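Long-range contacts in Adhesin/invasin TibA autotransporter (Escherichia coli, PDB 4Q1Q), which mediates adhesion to and invasion of human intestinal epithelial cells, mediates bacterial aggregation through TibA-TibA contacts and enhances biofilm formation: residues T56-G61 with S75-G80; G62-S67 with G81-S86. All blocks are in the same frame, centred on the assembly; numbering follows the deposited sequence.

Contact 1 (T56-G61 with S75-G80); sequences TTINIG and STINSG. With 289 (D-glycero-alpha-D-manno-heptopyranose), chain V.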
ATOM      1  N   THR A  56     -10.836 -19.760   1.107  1.00 62.57           N
ATOM      2  CA  THR A  56     -11.819 -19.510   0.066  1.00 58.53           C
ATOM      3  C   THR A  56     -11.106 -19.083  -1.199  1.00 57.68           C
ATOM      4  O   THR A  56     -10.214 -18.236  -1.123  1.00 60.24           O
ATOM      5  CB  THR A  56     -12.770 -18.395   0.482  1.00 57.87           C
ATOM      6  OG1 THR A  56     -13.301 -18.690   1.777  1.00 53.82           O
ATOM      7  CG2 THR A  56     -13.900 -18.280  -0.506  1.00 63.50           C
ATOM      8  N   THR A  57     -11.468 -19.709  -2.317  1.00 55.88           N
ATOM      9  CA  THR A  57     -10.987 -19.320  -3.642  1.00 65.06           C
ATOM     10  C   THR A  57     -12.062 -18.481  -4.339  1.00 58.56           C
ATOM     11  O   THR A  57     -13.218 -18.890  -4.415  1.00 68.03           O
ATOM     12  CB  THR A  57     -10.583 -20.565  -4.465  1.00 69.14           C
ATOM     13  OG1 THR A  57      -9.216 -20.919  -4.193  1.00 76.86           O
ATOM     14  CG2 THR A  57     -10.737 -20.326  -5.956  1.00 62.63           C
ATOM     15  N   ILE A  58     -11.701 -17.303  -4.833  1.00 57.71           N
ATOM     16  CA  ILE A  58     -12.672 -16.373  -5.421  1.00 57.64           C
ATOM     17  C   ILE A  58     -12.337 -16.142  -6.889  1.00 65.30           C
ATOM     18  O   ILE A  58     -11.288 -15.571  -7.209  1.00 71.06           O
ATOM     19  CB  ILE A  58     -12.698 -14.998  -4.722  1.00 57.30           C
ATOM     20  CG1 ILE A  58     -12.763 -15.155  -3.202  1.00 56.06           C
ATOM     21  CG2 ILE A  58     -13.885 -14.181  -5.206  1.00 59.72           C
ATOM     22  CD1 ILE A  58     -12.734 -13.859  -2.424  1.00 52.76           C
ATOM     23  N   ASN A  59     -13.231 -16.604  -7.757  1.00 62.33           N
ATOM     24  CA  ASN A  59     -13.019 -16.529  -9.203  1.00 69.70           C
ATOM     25  C   ASN A  59     -13.960 -15.519  -9.867  1.00 63.61           C
ATOM     26  O   ASN A  59     -14.877 -14.982  -9.243  1.00 58.44           O
ATOM     27  CB  ASN A  59     -13.158 -17.909  -9.870  1.00 69.12           C
ATOM     28  CG  ASN A  59     -12.140 -18.925  -9.370  1.00 73.05           C
ATOM     29  OD1 ASN A  59     -10.935 -18.677  -9.387  1.00 65.44           O
ATOM     30  ND2 ASN A  59     -12.617 -20.089  -8.937  1.00 81.29           N
ATOM     31  N   ILE A  60     -13.702 -15.272 -11.149  1.00 64.75           N
ATOM     32  CA  ILE A  60     -14.368 -14.244 -11.950  1.00 67.35           C
ATOM     33  C   ILE A  60     -15.840 -14.108 -11.598  1.00 59.81           C
ATOM     34  O   ILE A  60     -16.588 -15.080 -11.609  1.00 76.35           O
ATOM     35  CB  ILE A  60     -14.209 -14.486 -13.473  1.00 76.23           C
ATOM     36  CG1 ILE A  60     -15.038 -13.470 -14.269  1.00 76.59           C
ATOM     37  CG2 ILE A  60     -14.581 -15.911 -13.871  1.00 75.59           C
ATOM     38  CD1 ILE A  60     -14.375 -13.050 -15.563  1.00 85.06           C
ATOM     39  N   GLY A  61     -16.251 -12.884 -11.289  1.00 57.83           N
ATOM     40  CA  GLY A  61     -17.649 -12.598 -10.980  1.00 55.28           C
ATOM     41  C   GLY A  61     -18.127 -13.183  -9.670  1.00 53.67           C
ATOM     42  O   GLY A  61     -19.311 -13.067  -9.369  1.00 63.74           O
ATOM     43  N   SER A  75      -8.132 -16.382   2.054  1.00 65.28           N
ATOM     44  CA  SER A  75      -8.900 -16.192   0.827  1.00 54.58           C
ATOM     45  C   SER A  75      -7.894 -15.994  -0.289  1.00 57.01           C
ATOM     46  O   SER A  75      -6.853 -15.379  -0.080  1.00 59.97           O
ATOM     47  CB  SER A  75      -9.799 -14.962   0.867  1.00 53.31           C
ATOM     48  OG  SER A  75     -10.998 -15.122   1.598  1.00 45.72           O
ATOM     49  N   THR A  76      -8.198 -16.510  -1.475  1.00 54.01           N
ATOM     50  CA  THR A  76      -7.333 -16.260  -2.623  1.00 65.02           C
ATOM     51  C   THR A  76      -8.177 -15.722  -3.792  1.00 65.31           C
ATOM     52  O   THR A  76      -9.126 -16.362  -4.253  1.00 59.49           O
ATOM     53  CB  THR A  76      -6.488 -17.516  -2.962  1.00 66.23           C
ATOM     54  OG1 THR A  76      -5.647 -17.264  -4.094  1.00 68.33           O
ATOM     55  CG2 THR A  76      -7.363 -18.705  -3.304  1.00 73.82           C
ATOM     56  N   ILE A  77      -7.832 -14.536  -4.290  1.00 63.98           N
ATOM     57  CA  ILE A  77      -8.704 -13.824  -5.231  1.00 60.13           C
ATOM     58  C   ILE A  77      -8.130 -13.892  -6.639  1.00 59.78           C
ATOM     59  O   ILE A  77      -6.960 -13.565  -6.853  1.00 59.44           O
ATOM     60  CB  ILE A  77      -8.890 -12.344  -4.836  1.00 65.84           C
ATOM     61  CG1 ILE A  77      -8.978 -12.226  -3.314  1.00 58.70           C
ATOM     62  CG2 ILE A  77     -10.114 -11.725  -5.513  1.00 56.92           C
ATOM     63  CD1 ILE A  77      -9.031 -10.795  -2.825  1.00 63.55           C
ATOM     64  N   ASN A  78      -8.945 -14.325  -7.600  1.00 70.29           N
ATOM     65  CA  ASN A  78      -8.496 -14.430  -8.990  1.00 68.99           C
ATOM     66  C   ASN A  78      -9.255 -13.532  -9.965  1.00 63.90           C
ATOM     67  O   ASN A  78     -10.335 -13.030  -9.635  1.00 63.54           O
ATOM     68  CB  ASN A  78      -8.580 -15.887  -9.456  1.00 72.04           C
ATOM     69  CG  ASN A  78      -7.550 -16.763  -8.773  1.00 73.70           C
ATOM     70  OD1 ASN A  78      -6.346 -16.573  -8.951  1.00 79.00           O
ATOM     71  ND2 ASN A  78      -8.012 -17.721  -7.982  1.00 72.04           N
ATOM     72  N   SER A  79      -8.657 -13.368 -11.144  1.00 66.67           N
ATOM     73  CA  SER A  79      -9.181 -12.654 -12.316  1.00 66.87           C
ATOM     74  C   SER A  79     -10.675 -12.420 -12.192  1.00 54.21           C
ATOM     75  O   SER A  79     -11.459 -13.351 -12.247  1.00 69.65           O
ATOM     76  CB  SER A  79      -8.830 -13.422 -13.603  1.00 82.99           C
ATOM     77  OG  SER A  79      -9.347 -12.957 -14.855  1.00104.72           O
ATOM     78  N   GLY A  80     -11.069 -11.181 -11.929  1.00 60.96           N
ATOM     79  CA  GLY A  80     -12.473 -10.783 -11.932  1.00 57.59           C
ATOM     80  C   GLY A  80     -13.228 -11.080 -10.660  1.00 45.41           C
ATOM     81  O   GLY A  80     -14.419 -10.797 -10.571  1.00 57.18           O
TER
HETATM   82  O7  289 V 420     -11.478  -8.870 -19.329  1.00 81.44           O
HETATM   83  C7  289 V 420     -10.613  -9.854 -18.751  1.00 86.59           C
HETATM   84  C6  289 V 420     -10.912  -9.984 -17.263  1.00 95.17           C
HETATM   85  O6  289 V 420     -12.192 -10.601 -17.087  1.00101.40           O
HETATM   86  C5  289 V 420      -9.850 -10.821 -16.561  1.00 96.61           C
HETATM   87  O5  289 V 420     -10.021 -12.196 -16.901  1.00 96.44           O
HETATM   88  C1  289 V 420      -9.128 -13.042 -16.178  1.00 96.82           C
HETATM   89  C2  289 V 420      -7.692 -12.709 -16.560  1.00101.22           C
HETATM   90  O2  289 V 420      -7.487 -13.000 -17.947  1.00 96.39           O
HETATM   91  C3  289 V 420      -7.393 -11.239 -16.301  1.00 93.81           C
HETATM   92  O3  289 V 420      -6.107 -10.906 -16.834  1.00 95.32           O
HETATM   93  C4  289 V 420      -8.451 -10.363 -16.957  1.00 94.14           C
HETATM   94  O4  289 V 420      -8.260  -9.003 -16.551  1.00 92.47           O
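Thr56-Gly61 and Ser75-Gly80 occupy equivalent places in two successive 19-residue repeats and run side by side in parallel, with Thr57 beside Thr76, Ile58 beside Ile77 and Asn59 beside Asn78, as neighbouring rungs of the right-handed beta-helix in this passenger-domain fragment. Three backbone hydrogen bonds hold the short strands together: Thr76 N to Thr56 O, Ile58 N to Thr76 O, and Asn78 N to Ile58 O at 2.7 Å. Past the strands the rungs turn, and Gly61 N bonds to Gly80 O at 2.9 Å from well above the carbonyl plane, 64° out of it. Both glycines have positive phi.

The polar side chains stack in register on the outer face. Asn59 and Asn78 point the same way with their amide planes 18° apart, and Asn78 ND2 makes a weak hydrogen bond to Asn59 OD1 at 3.4 Å. Asn40 accepts from Asn59 ND2 and Asn97 donates to Asn78 OD1, extending the pairing into an asparagine ladder over four rungs. Beside it the methyl CG2 of Thr76 packs closely on Thr57 OG1, at 3.0 Å, without a hydrogen bond. Thr76 OG1 is anti to the backbone N (chi1 180°), which turns the methyl toward its neighbour.

Ile58 and Ile77 lie on the inner face. With CG1 of both beside the backbone N, the two chains run alongside each other, Ile58 CD1 against Ile77 CG1 at 4.2 Å.

At the turn Ser79 OG is bonded covalently to C1 of a heptose, whose O6 lies 3.6 Å from Ile60 CD1. The chemistry thus changes across the strands: isoleucines stack on the inner side, amides repeat outside, and the turn of the second rung carries a sugar on Ser79, where the first has Ile60.

Contact 2 (G62-S67 with G81-S86); sequences GVQHVS and GHQHVS. With 289 (D-glycero-alpha-D-manno-heptopyranose), chain I; 289 (D-glycero-alpha-D-manno-heptopyranose), chain G.
Gly62-Ser67 and Gly81-Ser86 form parallel strands whose axes pass 4.8 Å apart at 10°, joined by five backbone hydrogen bonds from His82 N to Gly62 O through Ser86 N to Val66 O.

Gln64 and Gln83 project into the interior as extended chains, CG anti to the backbone N in both (chi1 -179°). Their amides are nearly coplanar, 12° apart, and Gln83 NE2 donates to Gln64 OE1 at 2.7 Å. The hydroxyl of Ser75 is a probable further partner of Gln64 OE1, while Gln45 and Gln102 continue the ladder at its two ends. Next to the amides, Val66 CG2 packs on Val85 CG2 at 4.4 Å.

On the outer face the ring of His84 turns its edge toward the face of His65 in an offset edge-to-face pair, planes at 72°. Val63 CG2 lies over one face of the His84 ring. The heptose carried by Ser86 OG reaches back to an edge of each ring: its O2 is hydrogen-bonded to His65 ND1 in the ring plane at 2.7 Å, and its O3 to His84 ND1, also in plane, at 2.9 Å. Ser67 OG carries a second heptose through its C1. Buried amides therefore satisfy one another inside the coil, while outside two imidazoles probably help to orient the sugar on Ser86.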
ATOM      1  N   GLY A  62     -17.248 -13.822  -8.900  1.00 57.92           N
ATOM      2  CA  GLY A  62     -17.534 -14.132  -7.494  1.00 57.71           C
ATOM      3  C   GLY A  62     -17.142 -13.080  -6.462  1.00 53.88           C
ATOM      4  O   GLY A  62     -16.088 -12.457  -6.579  1.00 55.76           O
ATOM      5  N   VAL A  63     -17.967 -12.902  -5.436  1.00 52.50           N
ATOM      6  CA  VAL A  63     -17.703 -11.998  -4.312  1.00 57.71           C
ATOM      7  C   VAL A  63     -17.767 -12.632  -2.907  1.00 55.87           C
ATOM      8  O   VAL A  63     -18.746 -13.318  -2.590  1.00 53.87           O
ATOM      9  CB  VAL A  63     -18.698 -10.824  -4.346  1.00 54.89           C
ATOM     10  CG1 VAL A  63     -20.121 -11.300  -4.092  1.00 66.30           C
ATOM     11  CG2 VAL A  63     -18.329  -9.763  -3.320  1.00 61.58           C
ATOM     12  N   GLN A  64     -16.739 -12.401  -2.084  1.00 54.09           N
ATOM     13  CA  GLN A  64     -16.726 -12.671  -0.633  1.00 54.70           C
ATOM     14  C   GLN A  64     -16.922 -11.393   0.183  1.00 54.14           C
ATOM     15  O   GLN A  64     -16.074 -10.503   0.146  1.00 52.73           O
ATOM     16  CB  GLN A  64     -15.400 -13.305  -0.177  1.00 57.28           C
ATOM     17  CG  GLN A  64     -15.287 -13.656   1.307  1.00 61.51           C
ATOM     18  CD  GLN A  64     -13.933 -14.232   1.699  1.00 65.20           C
ATOM     19  OE1 GLN A  64     -12.891 -13.608   1.493  1.00 60.13           O
ATOM     20  NE2 GLN A  64     -13.930 -15.439   2.258  1.00 59.65           N
ATOM     21  N   HIS A  65     -18.033 -11.292   0.903  1.00 47.13           N
ATOM     22  CA  HIS A  65     -18.322 -10.177   1.787  1.00 46.07           C
ATOM     23  C   HIS A  65     -17.922 -10.509   3.216  1.00 58.21           C
ATOM     24  O   HIS A  65     -18.437 -11.481   3.788  1.00 50.53           O
ATOM     25  CB  HIS A  65     -19.815  -9.849   1.789  1.00 52.44           C
ATOM     26  CG  HIS A  65     -20.348  -9.432   0.456  1.00 62.38           C
ATOM     27  ND1 HIS A  65     -20.689  -8.125   0.174  1.00 61.36           N
ATOM     28  CD2 HIS A  65     -20.592 -10.142  -0.672  1.00 62.73           C
ATOM     29  CE1 HIS A  65     -21.108  -8.046  -1.077  1.00 59.73           C
ATOM     30  NE2 HIS A  65     -21.039  -9.250  -1.616  1.00 66.00           N
ATOM     31  N   VAL A  66     -17.022  -9.706   3.782  1.00 52.96           N
ATOM     32  CA  VAL A  66     -16.647  -9.844   5.190  1.00 53.91           C
ATOM     33  C   VAL A  66     -17.221  -8.722   6.036  1.00 55.30           C
ATOM     34  O   VAL A  66     -16.712  -7.601   6.042  1.00 58.75           O
ATOM     35  CB  VAL A  66     -15.128  -9.843   5.410  1.00 49.21           C
ATOM     36  CG1 VAL A  66     -14.822 -10.180   6.859  1.00 55.24           C
ATOM     37  CG2 VAL A  66     -14.450 -10.798   4.440  1.00 53.13           C
ATOM     38  N   SER A  67     -18.280  -9.051   6.765  1.00 59.41           N
ATOM     39  CA  SER A  67     -19.017  -8.060   7.529  1.00 54.10           C
ATOM     40  C   SER A  67     -18.503  -8.008   8.948  1.00 50.88           C
ATOM     41  O   SER A  67     -17.535  -8.684   9.276  1.00 57.13           O
ATOM     42  CB  SER A  67     -20.503  -8.391   7.545  1.00 64.28           C
ATOM     43  OG  SER A  67     -21.031  -8.327   6.234  1.00 72.22           O
ATOM     44  N   GLY A  81     -12.561 -11.635  -9.656  1.00 59.27           N
ATOM     45  CA  GLY A  81     -13.195 -11.770  -8.347  1.00 55.56           C
ATOM     46  C   GLY A  81     -12.927 -10.650  -7.353  1.00 52.78           C
ATOM     47  O   GLY A  81     -11.953  -9.900  -7.488  1.00 50.49           O
ATOM     48  N   HIS A  82     -13.779 -10.576  -6.333  1.00 49.81           N
ATOM     49  CA  HIS A  82     -13.770  -9.493  -5.344  1.00 58.87           C
ATOM     50  C   HIS A  82     -13.852  -9.988  -3.900  1.00 57.46           C
ATOM     51  O   HIS A  82     -14.708 -10.827  -3.621  1.00 61.30           O
ATOM     52  CB  HIS A  82     -14.959  -8.548  -5.547  1.00 60.63           C
ATOM     53  CG  HIS A  82     -14.845  -7.683  -6.763  1.00 67.95           C
ATOM     54  ND1 HIS A  82     -14.160  -6.486  -6.760  1.00 67.78           N
ATOM     55  CD2 HIS A  82     -15.322  -7.841  -8.021  1.00 71.84           C
ATOM     56  CE1 HIS A  82     -14.203  -5.956  -7.970  1.00 69.94           C
ATOM     57  NE2 HIS A  82     -14.903  -6.759  -8.753  1.00 78.29           N
ATOM     58  N   GLN A  83     -12.963  -9.519  -3.025  1.00 50.31           N
ATOM     59  CA  GLN A  83     -13.160  -9.562  -1.570  1.00 49.34           C
ATOM     60  C   GLN A  83     -13.458  -8.162  -1.031  1.00 53.72           C
ATOM     61  O   GLN A  83     -12.636  -7.265  -1.254  1.00 46.39           O
ATOM     62  CB  GLN A  83     -11.927 -10.093  -0.834  1.00 48.31           C
ATOM     63  CG  GLN A  83     -12.109 -10.175   0.674  1.00 52.98           C
ATOM     64  CD  GLN A  83     -10.865 -10.670   1.384  1.00 60.08           C
ATOM     65  OE1 GLN A  83      -9.811 -10.027   1.343  1.00 56.88           O
ATOM     66  NE2 GLN A  83     -10.972 -11.835   2.016  1.00 57.72           N
ATOM     67  N   HIS A  84     -14.637  -7.981  -0.430  1.00 45.70           N
ATOM     68  CA  HIS A  84     -15.033  -6.740   0.214  1.00 47.39           C
ATOM     69  C   HIS A  84     -14.907  -6.937   1.714  1.00 51.37           C
ATOM     70  O   HIS A  84     -15.686  -7.692   2.301  1.00 52.51           O
ATOM     71  CB  HIS A  84     -16.492  -6.357  -0.058  1.00 51.70           C
ATOM     72  CG  HIS A  84     -16.782  -5.955  -1.470  1.00 55.97           C
ATOM     73  ND1 HIS A  84     -18.038  -5.561  -1.880  1.00 60.43           N
ATOM     74  CD2 HIS A  84     -15.989  -5.900  -2.569  1.00 56.07           C
ATOM     75  CE1 HIS A  84     -18.015  -5.315  -3.178  1.00 57.19           C
ATOM     76  NE2 HIS A  84     -16.782  -5.503  -3.617  1.00 54.45           N
ATOM     77  N   VAL A  85     -13.955  -6.250   2.335  1.00 51.64           N
ATOM     78  CA  VAL A  85     -13.840  -6.263   3.792  1.00 44.97           C
ATOM     79  C   VAL A  85     -14.484  -5.024   4.361  1.00 48.83           C
ATOM     80  O   VAL A  85     -13.916  -3.928   4.367  1.00 50.64           O
ATOM     81  CB  VAL A  85     -12.391  -6.271   4.289  1.00 43.58           C
ATOM     82  CG1 VAL A  85     -12.320  -6.367   5.806  1.00 46.53           C
ATOM     83  CG2 VAL A  85     -11.655  -7.436   3.659  1.00 46.25           C
ATOM     84  N   SER A  86     -15.695  -5.236   4.846  1.00 49.47           N
ATOM     85  CA  SER A  86     -16.479  -4.133   5.366  1.00 49.74           C
ATOM     86  C   SER A  86     -16.209  -3.913   6.843  1.00 46.14           C
ATOM     87  O   SER A  86     -15.459  -4.638   7.487  1.00 57.17           O
ATOM     88  CB  SER A  86     -17.977  -4.376   5.148  1.00 51.94           C
ATOM     89  OG  SER A  86     -18.247  -4.603   3.777  1.00 53.37           O
TER
HETATM   90  O7  289 I 407     -21.690  -0.192   5.241  1.00 88.43           O
HETATM   91  C7  289 I 407     -20.761  -0.843   4.368  1.00 76.09           C
HETATM   92  C6  289 I 407     -21.311  -2.226   4.043  1.00 72.74           C
HETATM   93  O6  289 I 407     -22.607  -2.067   3.448  1.00 72.32           O
HETATM   94  C5  289 I 407     -20.280  -2.990   3.211  1.00 65.99           C
HETATM   95  O5  289 I 407     -20.244  -4.230   3.924  1.00 58.46           O
HETATM   96  C1  289 I 407     -19.336  -5.171   3.346  1.00 59.02           C
HETATM   97  C2  289 I 407     -19.784  -5.586   1.951  1.00 58.06           C
HETATM   98  O2  289 I 407     -21.082  -6.196   1.995  1.00 56.92           O
HETATM   99  C3  289 I 407     -19.732  -4.328   1.093  1.00 61.06           C
HETATM  100  O3  289 I 407     -20.239  -4.684  -0.190  1.00 70.25           O
HETATM  101  C4  289 I 407     -20.540  -3.193   1.714  1.00 66.11           C
HETATM  102  O4  289 I 407     -20.149  -2.031   0.978  1.00 69.10           O
HETATM  103  O7  289 G 405     -24.467  -5.835  10.383  1.00 80.06           O
HETATM  104  C7  289 G 405     -23.463  -6.145   9.403  1.00 70.02           C
HETATM  105  C6  289 G 405     -24.128  -6.105   8.030  1.00 73.95           C
HETATM  106  O6  289 G 405     -24.602  -4.777   7.789  1.00 83.69           O
HETATM  107  C5  289 G 405     -23.179  -6.511   6.910  1.00 68.26           C
HETATM  108  O5  289 G 405     -23.130  -7.934   6.906  1.00 58.87           O
HETATM  109  C1  289 G 405     -22.280  -8.415   5.867  1.00 70.71           C
HETATM  110  C2  289 G 405     -22.900  -8.106   4.510  1.00 63.14           C
HETATM  111  O2  289 G 405     -24.254  -8.552   4.397  1.00 78.21           O
HETATM  112  C3  289 G 405     -22.833  -6.589   4.387  1.00 66.22           C
HETATM  113  O3  289 G 405     -23.318  -6.202   3.098  1.00 62.76           O
HETATM  114  C4  289 G 405     -23.629  -6.004   5.546  1.00 62.43           C
HETATM  115  O4  289 G 405     -23.450  -4.592   5.527  1.00 67.66           O

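Contacts 1 and 2 join the same two rungs of the beta-helix at successive faces: strands 57-58 and 76-77 lead through a glycine turn into 63-66 and 82-85. Contact 2 is buried, with a heptose hydrogen-bonded to two of its outer histidines; contact 1 is only partly buried, with a more exposed turn. Each largely stacks like residues, but amides change sides, asparagines outside in contact 1 and glutamines inside in contact 2. The two interiors meet where Ser75 OG approaches Gln64 OE1 unusually closely, 2.4 Å, a probable hydrogen bond, and where Ile58 CD1 packs on Gln64 CB. Heptose is attached to serine in both; in contact 2 the Ser86 heptose also shares hydrogen bonds with His65 and His84.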